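Local coordinates for ABC transporter binding protein AcbH (Actinoplanes, PDB 3OO8), which serves as the extracellular solute-binding protein of an ABC transporter and shows an exclusive substrate preference for beta-D-galactopyranose, at residues I399-V402 with Q403-E407; V144-K148 with S149-S153; V358-I361 with G362-K365. The protein carries 2 engineered substitutions. All coordinates share one frame; numbering follows the deposited sequence.

Contact 1 of 3, residues I399-V402 with Q403-E407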
# COMPACT_ATOMS: atom_id res chain seq x y z
N ILE A 399 14.24 -22.35 2.40
CA ILE A 399 13.59 -21.58 3.46
C ILE A 399 14.53 -21.35 4.63
O ILE A 399 14.59 -20.26 5.16
CB ILE A 399 12.27 -22.20 3.93
CG1 ILE A 399 11.26 -22.27 2.77
CG2 ILE A 399 11.75 -21.45 5.19
CD1 ILE A 399 9.95 -23.07 3.08
N ALA A 400 15.26 -22.39 5.03
CA ALA A 400 16.20 -22.20 6.14
C ALA A 400 17.27 -21.18 5.74
O ALA A 400 17.66 -20.35 6.55
CB ALA A 400 16.83 -23.53 6.52
N THR A 401 17.72 -21.23 4.50
CA THR A 401 18.76 -20.30 4.03
C THR A 401 18.24 -18.87 4.06
O THR A 401 18.90 -17.94 4.55
CB THR A 401 19.21 -20.67 2.62
OG1 THR A 401 19.75 -22.00 2.65
CG2 THR A 401 20.27 -19.70 2.12
N VAL A 402 17.02 -18.71 3.56
CA VAL A 402 16.38 -17.39 3.49
C VAL A 402 16.17 -16.81 4.87
O VAL A 402 16.44 -15.64 5.12
CB VAL A 402 15.05 -17.47 2.70
CG1 VAL A 402 14.17 -16.25 2.97
CG2 VAL A 402 15.36 -17.67 1.22
N GLN A 403 15.71 -17.65 5.80
CA GLN A 403 15.49 -17.15 7.15
C GLN A 403 16.77 -16.68 7.82
O GLN A 403 16.79 -15.63 8.50
CB GLN A 403 14.73 -18.14 8.02
CG GLN A 403 13.27 -18.36 7.56
CD GLN A 403 12.43 -19.08 8.60
OE1 GLN A 403 12.03 -18.50 9.64
NE2 GLN A 403 12.15 -20.35 8.35
N LYS A 404 17.83 -17.49 7.69
CA LYS A 404 19.11 -17.13 8.29
C LYS A 404 19.66 -15.86 7.64
O LYS A 404 20.06 -14.91 8.34
CB LYS A 404 20.12 -18.28 8.22
CG LYS A 404 21.54 -17.79 8.50
CD LYS A 404 22.53 -18.93 8.60
CE LYS A 404 22.40 -19.68 9.93
NZ LYS A 404 22.72 -18.81 11.13
N SER A 405 19.67 -15.83 6.30
CA SER A 405 20.17 -14.66 5.59
C SER A 405 19.40 -13.38 5.93
O SER A 405 19.97 -12.31 6.16
CB SER A 405 20.19 -14.88 4.09
OG SER A 405 21.10 -15.90 3.72
N ALA A 406 18.08 -13.50 6.01
CA ALA A 406 17.26 -12.34 6.35
C ALA A 406 17.52 -11.85 7.78
O ALA A 406 17.64 -10.64 8.00
CB ALA A 406 15.76 -12.70 6.16
N GLU A 407 17.64 -12.77 8.72
CA GLU A 407 17.89 -12.39 10.10
C GLU A 407 19.25 -11.73 10.25
O GLU A 407 19.40 -10.77 11.01
CB GLU A 407 17.77 -13.60 11.03
CG GLU A 407 18.04 -13.29 12.50
CD GLU A 407 17.25 -12.11 13.06
OE1 GLU A 407 16.20 -11.71 12.50
OE2 GLU A 407 17.68 -11.57 14.12

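Contact 2 of 3, residues V144-K148 with S149-S153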
# COMPACT_ATOMS: atom_id res chain seq x y z
N VAL A 144 -6.68 -9.72 -5.63
CA VAL A 144 -6.55 -10.72 -6.72
C VAL A 144 -7.52 -10.34 -7.84
O VAL A 144 -8.75 -10.34 -7.67
CB VAL A 144 -6.99 -12.14 -6.22
CG1 VAL A 144 -6.75 -13.13 -7.35
CG2 VAL A 144 -6.26 -12.59 -4.94
N PHE A 145 -6.97 -10.07 -9.01
CA PHE A 145 -7.76 -9.64 -10.18
C PHE A 145 -8.10 -10.83 -11.05
O PHE A 145 -7.39 -11.81 -11.02
CB PHE A 145 -6.95 -8.63 -10.99
CG PHE A 145 -6.82 -7.32 -10.28
CD1 PHE A 145 -7.77 -6.32 -10.46
CD2 PHE A 145 -5.71 -7.09 -9.47
CE1 PHE A 145 -7.70 -5.11 -9.77
CE2 PHE A 145 -5.60 -5.86 -8.77
CZ PHE A 145 -6.59 -4.88 -8.93
N TYR A 146 -9.25 -10.72 -11.71
CA TYR A 146 -9.70 -11.78 -12.64
C TYR A 146 -10.62 -11.15 -13.67
O TYR A 146 -11.00 -10.00 -13.57
CB TYR A 146 -10.46 -12.86 -11.87
CG TYR A 146 -11.76 -12.41 -11.24
CD1 TYR A 146 -12.97 -12.67 -11.86
CD2 TYR A 146 -11.77 -11.71 -10.03
CE1 TYR A 146 -14.17 -12.27 -11.27
CE2 TYR A 146 -12.96 -11.30 -9.43
CZ TYR A 146 -14.16 -11.59 -10.06
OH TYR A 146 -15.36 -11.22 -9.51
N ASN A 147 -10.95 -11.92 -14.71
CA ASN A 147 -11.90 -11.44 -15.73
C ASN A 147 -13.29 -12.03 -15.45
O ASN A 147 -13.46 -13.26 -15.37
CB ASN A 147 -11.42 -11.96 -17.09
CG ASN A 147 -10.10 -11.37 -17.50
OD1 ASN A 147 -9.12 -12.08 -17.74
ND2 ASN A 147 -10.05 -10.06 -17.56
N LYS A 148 -14.29 -11.16 -15.33
CA LYS A 148 -15.66 -11.59 -14.98
C LYS A 148 -16.23 -12.56 -16.01
O LYS A 148 -16.83 -13.58 -15.64
CB LYS A 148 -16.58 -10.40 -14.86
CG LYS A 148 -16.33 -9.59 -13.59
CD LYS A 148 -17.20 -8.34 -13.54
CE LYS A 148 -16.78 -7.33 -14.55
NZ LYS A 148 -17.48 -6.02 -14.30
N SER A 149 -16.05 -12.21 -17.28
CA SER A 149 -16.54 -13.08 -18.35
C SER A 149 -15.99 -14.51 -18.29
O SER A 149 -16.70 -15.48 -18.63
CB SER A 149 -16.26 -12.42 -19.71
OG SER A 149 -14.88 -12.46 -20.03
N VAL A 150 -14.74 -14.67 -17.87
CA VAL A 150 -14.13 -15.99 -17.76
C VAL A 150 -14.73 -16.77 -16.59
O VAL A 150 -15.10 -17.94 -16.72
CB VAL A 150 -12.59 -15.89 -17.60
CG1 VAL A 150 -11.95 -17.26 -17.30
CG2 VAL A 150 -11.95 -15.20 -18.81
N PHE A 151 -14.83 -16.13 -15.42
CA PHE A 151 -15.43 -16.79 -14.29
C PHE A 151 -16.88 -17.18 -14.62
O PHE A 151 -17.32 -18.27 -14.28
CB PHE A 151 -15.38 -15.86 -13.06
CG PHE A 151 -14.11 -15.99 -12.25
CD1 PHE A 151 -12.87 -15.92 -12.84
CD2 PHE A 151 -14.18 -16.15 -10.86
CE1 PHE A 151 -11.71 -16.06 -12.09
CE2 PHE A 151 -13.02 -16.30 -10.09
CZ PHE A 151 -11.78 -16.22 -10.69
N GLN A 152 -17.61 -16.28 -15.27
CA GLN A 152 -19.00 -16.56 -15.70
C GLN A 152 -19.08 -17.75 -16.67
O GLN A 152 -19.90 -18.65 -16.49
CB GLN A 152 -19.62 -15.30 -16.32
CG GLN A 152 -19.98 -14.25 -15.25
CD GLN A 152 -20.12 -12.81 -15.77
OE1 GLN A 152 -20.04 -12.55 -16.97
NE2 GLN A 152 -20.33 -11.87 -14.85
N SER A 153 -18.20 -17.77 -17.66
CA SER A 153 -18.21 -18.80 -18.70
C SER A 153 -17.78 -20.19 -18.20
O SER A 153 -18.37 -21.22 -18.58
CB SER A 153 -17.31 -18.36 -19.85
OG SER A 153 -17.39 -19.25 -20.94

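Contact 3 of 3, residues V358-I361 with G362-K365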
# COMPACT_ATOMS: atom_id res chain seq x y z
N VAL A 358 -12.89 1.17 -2.46
CA VAL A 358 -13.35 1.91 -1.26
C VAL A 358 -14.04 0.94 -0.32
O VAL A 358 -13.83 0.97 0.89
CB VAL A 358 -14.40 3.02 -1.67
CG1 VAL A 358 -15.24 3.53 -0.44
CG2 VAL A 358 -13.69 4.15 -2.37
N ALA A 359 -14.92 0.11 -0.88
CA ALA A 359 -15.67 -0.83 -0.07
C ALA A 359 -14.76 -1.84 0.62
O ALA A 359 -14.85 -2.04 1.83
CB ALA A 359 -16.69 -1.54 -0.93
N GLU A 360 -13.83 -2.43 -0.14
CA GLU A 360 -12.99 -3.50 0.41
C GLU A 360 -11.91 -2.96 1.33
O GLU A 360 -11.63 -3.53 2.38
CB GLU A 360 -12.40 -4.37 -0.71
CG GLU A 360 -13.51 -5.15 -1.43
CD GLU A 360 -14.29 -6.06 -0.50
OE1 GLU A 360 -13.70 -6.63 0.46
OE2 GLU A 360 -15.50 -6.24 -0.74
N ILE A 361 -11.29 -1.83 0.98
CA ILE A 361 -10.36 -1.24 1.93
C ILE A 361 -11.04 -0.78 3.23
O ILE A 361 -10.50 -0.94 4.34
CB ILE A 361 -9.57 -0.07 1.29
CG1 ILE A 361 -8.75 -0.60 0.12
CG2 ILE A 361 -8.69 0.59 2.37
CD1 ILE A 361 -8.14 0.54 -0.76
N GLY A 362 -12.25 -0.26 3.11
CA GLY A 362 -12.98 0.20 4.30
C GLY A 362 -13.38 -0.88 5.29
O GLY A 362 -13.55 -0.60 6.48
N LYS A 363 -13.50 -2.10 4.80
CA LYS A 363 -13.83 -3.25 5.67
C LYS A 363 -12.64 -3.69 6.53
O LYS A 363 -12.83 -4.29 7.60
CB LYS A 363 -14.31 -4.44 4.83
CG LYS A 363 -15.64 -4.24 4.16
CD LYS A 363 -15.80 -5.39 3.13
CE LYS A 363 -17.11 -5.41 2.48
NZ LYS A 363 -17.05 -6.54 1.50
N CYS A 364 -11.41 -3.36 6.13
CA CYS A 364 -10.25 -3.81 6.89
C CYS A 364 -10.12 -3.14 8.27
O CYS A 364 -10.23 -1.93 8.40
CB CYS A 364 -8.98 -3.54 6.12
SG CYS A 364 -8.88 -4.51 4.60
N LYS A 365 -9.83 -3.96 9.27
CA LYS A 365 -9.58 -3.51 10.65
C LYS A 365 -8.32 -2.62 10.71
O LYS A 365 -8.27 -1.63 11.45
CB LYS A 365 -9.41 -4.75 11.53
CG LYS A 365 -9.36 -4.49 13.01
CD LYS A 365 -9.59 -5.82 13.75
CE LYS A 365 -10.78 -6.57 13.14
NZ LYS A 365 -11.15 -7.83 13.86
O HOH W 1 -10.15 0.44 6.56

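Contact 1 of 3, residues I399-V402 with Q403-E407
I399 and Q403 sit one turn apart on the C-terminal alpha-helix 396-413, and their side chains run side by side in the same direction. The helix repeat is regular here. Q403 N bonds to I399 O, K404 N to A400 O, S405 N to T401 O at 2.8 Å, and A406 N to V402 O. From Q403, CB lies 3.6 Å from I399 O. CG is anti to the carbonyl carbon (chi1 -67°), which swings it back along the helix to 3.3 Å from I399 O. The same CG is 4.2 Å from I399 CG2. Beyond CG the chain is extended, and the amide end comes alongside the CG2 methyl of I399. V222 of helix 220-232 touches Q403 as well. Alanine at this position lacks CG and the amide, and would probably leave a gap between I399 CG2 and V222. I399 itself packs on F226 of helix 220-232 and F390 of helix 377-392, while A406 packs on M383 and L386 of helix 377-392. On another side of the helix, T401 OG1 turns back to bond E397 O. The S405 hydroxyl lies close to the carbonyl one turn before it, with OG 3.1 Å from T401 O.

Contact 2 of 3, residues V144-K148 with S149-S153
N147 and F151 mark the change from strand to helix: the carbonyl of N147 receives the first helical bond. Strand 144-147 runs at 67° to helix 149-153, and the two short axes approach to 7.0 Å. N147 holds the N-cap position, but its side chain makes no capping bond; the carbonyl takes the helical N-H. F151 N bonds to N147 O at 3.2 Å and is nearly straight. V150 N reaches the same oxygen, but that bond is weak and strongly bent. The next turn follows with Q152 N bonded to K148 O.

The main side-chain contact is between two rings. Y146 has its CG between the backbone N and the carbonyl carbon (chi1 66°), and this places its ring against F151. The two side chains cross at about a right angle. Y146 CD1 sits over the centre of one face of the F151 ring, 3.4 Å from F151 CD1. F151 CE1 meets Y146 CB, also at 3.4 Å. The ring planes are oblique, at 37°, with centroids 4.2 Å apart. On the flank, N147 CB touches V150 CG2 at 3.7 Å. Q152 CG, anti to its carbonyl carbon, lies 3.2 Å from K148 O.

The outer ends of K148 and S149 are held from outside: K148 NZ bonds to P277 O and S149 OG to D278 OD2. F151 also meets Y156 edge-to-face, and a bound sulfate, probably from the crystallisation liquor, lies about 4 Å from the Y146 side chain. Strand 134-147 lies antiparallel to strands 257-261 and 279-282, with backbone bonds from F145 to M260 and from Y146 to D280, and helix 148-154 leaves from its end.

Contact 3 of 3, residues V358-I361 with G362-K365
E360 and K363 form a salt bridge one turn apart, with K363 NZ 2.7 Å from E360 OE2. The ammonium group comes to the syn side of that oxygen, 32° out of the carboxylate plane. The two side chains lie alongside each other and point the same way. E360 bends at CG (chi2 -59°), which brings its carboxylate round to the lysine. K363 is extended beyond CG, and its CD passes 3.6 Å from E360 OE1. Nearer the backbone, K363 CG rests 3.3 Å from A359 O.

The pair belongs to the C-terminal part of helix 352-363, where the regular bonding gives way. G362 N still bonds to V358 O, at 3.0 Å. K363 N is shared between A359 O and E360 O, both weakly. C364 N then turns to I361 O, three residues back, from well above the carbonyl plane.

I361 O is gripped a second time by a water, which donates to it at 2.6 Å and to C364 O at 3.0 Å. The water thus bridges the turn as the chain heads for strand 366-368. C364 SG lies 3.7 Å from E360 O, and the C364 side chain packs on M296 of strand 295-297. I361 packs on M296 too, and on V339 and P141; its side chain is about 9 Å from that of W142, which binds beta-D-galactose in another structure of this protein; no galactose is bound here.

Overall arrangement
Along the chain of this class 2 solute-binding-protein fold the order is contact 2, contact 3, contact 1. Each is one unbroken stretch and closes no long loop; none nests or crosses. In contact 2, strand 134-147 of the mixed sheet hands over to helix 148-154. Contact 3 lies in the C-terminal part of helix 352-363, packed on strands 134-147 and 339-340 of the same sheet and leading to strand 366-368, which pairs with strand 295-297. Contact 1 is last, on helix 396-413 against helices 220-232 and 377-392. Centres are about 22 Å apart for contacts 2 and 3, about 37 Å for 1 and 2, and about 33 Å for 1 and 3.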